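PDB 2IRU: putative DNA ligase-like protein Rv0938/MT0965 from Mycobacterium tuberculosis, which probably works with Ku in repairing DNA double-strand breaks by non-homologous end joining, the polymerase domain being the part crystallised here. Local coordinates for residues A[17-22]-A[57-62]. Numbering follows the deposited sequence.
Sequences ADKVLY and WPNGVD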
loop_
_atom_site.group_PDB
_atom_site.type_symbol
_atom_site.label_atom_id
_atom_site.label_comp_id
_atom_site.label_asym_id
_atom_site.label_seq_id
_atom_site.Cartn_x
_atom_site.Cartn_y
_atom_site.Cartn_z
ATOM N N ALA A 17 -24.542 -9.385 1.462
ATOM C CA ALA A 17 -24.125 -8.520 2.614
ATOM C C ALA A 17 -23.747 -9.264 3.898
ATOM O O ALA A 17 -22.851 -8.816 4.667
ATOM C CB ALA A 17 -25.208 -7.467 2.927
ATOM N N ASP A 18 -24.457 -10.376 4.144
ATOM C CA ASP A 18 -24.252 -11.136 5.353
ATOM C C ASP A 18 -23.088 -12.068 5.217
ATOM O O ASP A 18 -22.751 -12.732 6.205
ATOM C CB ASP A 18 -25.518 -11.933 5.748
ATOM C CG ASP A 18 -25.957 -12.936 4.675
ATOM O OD1 ASP A 18 -25.632 -12.725 3.470
ATOM O OD2 ASP A 18 -26.692 -13.918 5.024
ATOM N N LYS A 19 -22.478 -12.164 4.042
ATOM C CA LYS A 19 -21.378 -13.150 3.890
ATOM C C LYS A 19 -20.185 -12.832 4.827
ATOM O O LYS A 19 -19.673 -11.740 4.823
ATOM C CB LYS A 19 -20.925 -13.276 2.427
ATOM C CG LYS A 19 -20.016 -14.511 2.202
ATOM C CD LYS A 19 -19.306 -14.595 0.794
ATOM C CE LYS A 19 -20.220 -15.023 -0.295
ATOM N NZ LYS A 19 -20.652 -16.435 -0.137
ATOM N N VAL A 20 -19.794 -13.820 5.658
ATOM C CA VAL A 20 -18.602 -13.612 6.483
ATOM C C VAL A 20 -17.339 -13.824 5.663
ATOM O O VAL A 20 -17.142 -14.913 5.058
ATOM C CB VAL A 20 -18.597 -14.527 7.742
ATOM C CG1 VAL A 20 -17.271 -14.434 8.433
ATOM C CG2 VAL A 20 -19.737 -14.115 8.714
ATOM N N LEU A 21 -16.493 -12.794 5.651
ATOM C CA LEU A 21 -15.202 -12.903 4.949
ATOM C C LEU A 21 -14.000 -13.167 5.881
ATOM O O LEU A 21 -12.945 -13.605 5.416
ATOM C CB LEU A 21 -14.962 -11.676 4.090
ATOM C CG LEU A 21 -15.998 -11.371 2.988
ATOM C CD1 LEU A 21 -15.566 -10.128 2.233
ATOM C CD2 LEU A 21 -16.103 -12.490 2.011
ATOM N N TYR A 22 -14.181 -12.907 7.179
ATOM C CA TYR A 22 -13.167 -13.227 8.198
ATOM C C TYR A 22 -13.802 -14.113 9.302
ATOM O O TYR A 22 -14.364 -13.586 10.267
ATOM C CB TYR A 22 -12.680 -11.920 8.845
ATOM C CG TYR A 22 -11.882 -11.020 7.927
ATOM C CD1 TYR A 22 -10.486 -11.056 7.939
ATOM C CD2 TYR A 22 -12.543 -10.114 7.056
ATOM C CE1 TYR A 22 -9.719 -10.197 7.110
ATOM C CE2 TYR A 22 -11.806 -9.233 6.239
ATOM C CZ TYR A 22 -10.405 -9.313 6.252
ATOM O OH TYR A 22 -9.708 -8.455 5.439
ATOM N N TRP A 57 -10.630 -12.510 -2.171
ATOM C CA TRP A 57 -11.030 -13.715 -1.439
ATOM C C TRP A 57 -12.572 -13.910 -1.564
ATOM O O TRP A 57 -13.302 -13.570 -0.632
ATOM C CB TRP A 57 -10.667 -13.557 0.050
ATOM C CG TRP A 57 -9.204 -13.713 0.383
ATOM C CD1 TRP A 57 -8.624 -14.838 0.940
ATOM C CD2 TRP A 57 -8.146 -12.739 0.261
ATOM N NE1 TRP A 57 -7.273 -14.629 1.145
ATOM C CE2 TRP A 57 -6.955 -13.357 0.735
ATOM C CE3 TRP A 57 -8.084 -11.423 -0.218
ATOM C CZ2 TRP A 57 -5.723 -12.694 0.766
ATOM C CZ3 TRP A 57 -6.862 -10.757 -0.198
ATOM C CH2 TRP A 57 -5.684 -11.401 0.287
ATOM N N PRO A 58 -13.076 -14.467 -2.701
ATOM C CA PRO A 58 -14.538 -14.558 -2.965
ATOM C C PRO A 58 -15.306 -15.217 -1.815
ATOM O O PRO A 58 -16.438 -14.826 -1.560
ATOM C CB PRO A 58 -14.649 -15.452 -4.229
ATOM C CG PRO A 58 -13.344 -15.223 -4.952
ATOM C CD PRO A 58 -12.286 -15.028 -3.819
ATOM N N ASN A 59 -14.697 -16.167 -1.100
ATOM C CA ASN A 59 -15.421 -16.771 0.038
ATOM C C ASN A 59 -14.680 -16.561 1.377
ATOM O O ASN A 59 -14.909 -17.299 2.363
ATOM C CB ASN A 59 -15.769 -18.243 -0.182
ATOM C CG ASN A 59 -17.050 -18.422 -0.984
ATOM O OD1 ASN A 59 -17.996 -17.610 -0.860
ATOM N ND2 ASN A 59 -17.074 -19.442 -1.839
ATOM N N GLY A 60 -13.834 -15.519 1.424
ATOM C CA GLY A 60 -13.226 -15.095 2.698
ATOM C C GLY A 60 -11.872 -15.741 2.918
ATOM O O GLY A 60 -11.372 -16.538 2.079
ATOM N N VAL A 61 -11.252 -15.379 4.031
ATOM C CA VAL A 61 -9.820 -15.646 4.206
ATOM C C VAL A 61 -9.470 -17.112 4.516
ATOM O O VAL A 61 -8.294 -17.445 4.568
ATOM C CB VAL A 61 -9.166 -14.708 5.253
ATOM C CG1 VAL A 61 -9.330 -13.224 4.830
ATOM C CG2 VAL A 61 -9.800 -14.934 6.574
ATOM N N ASP A 62 -10.473 -17.957 4.725
ATOM C CA ASP A 62 -10.249 -19.391 4.925
ATOM C C ASP A 62 -10.487 -20.191 3.626
ATOM O O ASP A 62 -10.415 -21.436 3.601
ATOM C CB ASP A 62 -11.120 -19.865 6.085
ATOM C CG ASP A 62 -10.506 -19.525 7.435
ATOM O OD1 ASP A 62 -9.363 -18.998 7.459
ATOM O OD2 ASP A 62 -11.128 -19.837 8.480
#
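The carbonyl O of W57 faces the L21 side chain, with L21 CD2 4.0 Å away, and accepts the backbone N-H of G60, closing a type I beta turn from W57 to G60. The K19 aliphatic chain passes alongside the carbonyl O of P58, K19 CD lying 3.7 Å from P58 O. With CG anti to the backbone N (chi1 -167°), the K19 chain sets out extended, then bends at chi3 and chi4 to bring NZ to N59. There K19 NZ donates to N59 OD1 at 3.0 Å, arriving nearly head-on to the amide carbonyl at 162°. The turn belongs to the loop between strands 53-56 and 66-68 of the polymerase domain's four-stranded antiparallel sheet, and it meets the corner of strand 20-22, which pairs antiparallel with strand 27-28 leading into helix 29-47; residues 16-19 and 56-58 probably bind target DNA. Having no side chain, G60 lets the backbones close in, its CA 3.1 Å from L21 O, where a CB would run into that oxygen; its backbone angles also suit glycine. L21 O takes the N-H of V61 (V61 N to L21 O 2.8 Å), the donor tilted 19° from the carbonyl plane. V61 CG1 sits over one face of the Y22 ring in a CH-pi contact, 4.2 Å from the ring centroid, and also over the rim of the W57 indole. Y22 OH is hydrogen-bonded to the carbonyl O of R247, a probable substrate-binding residue.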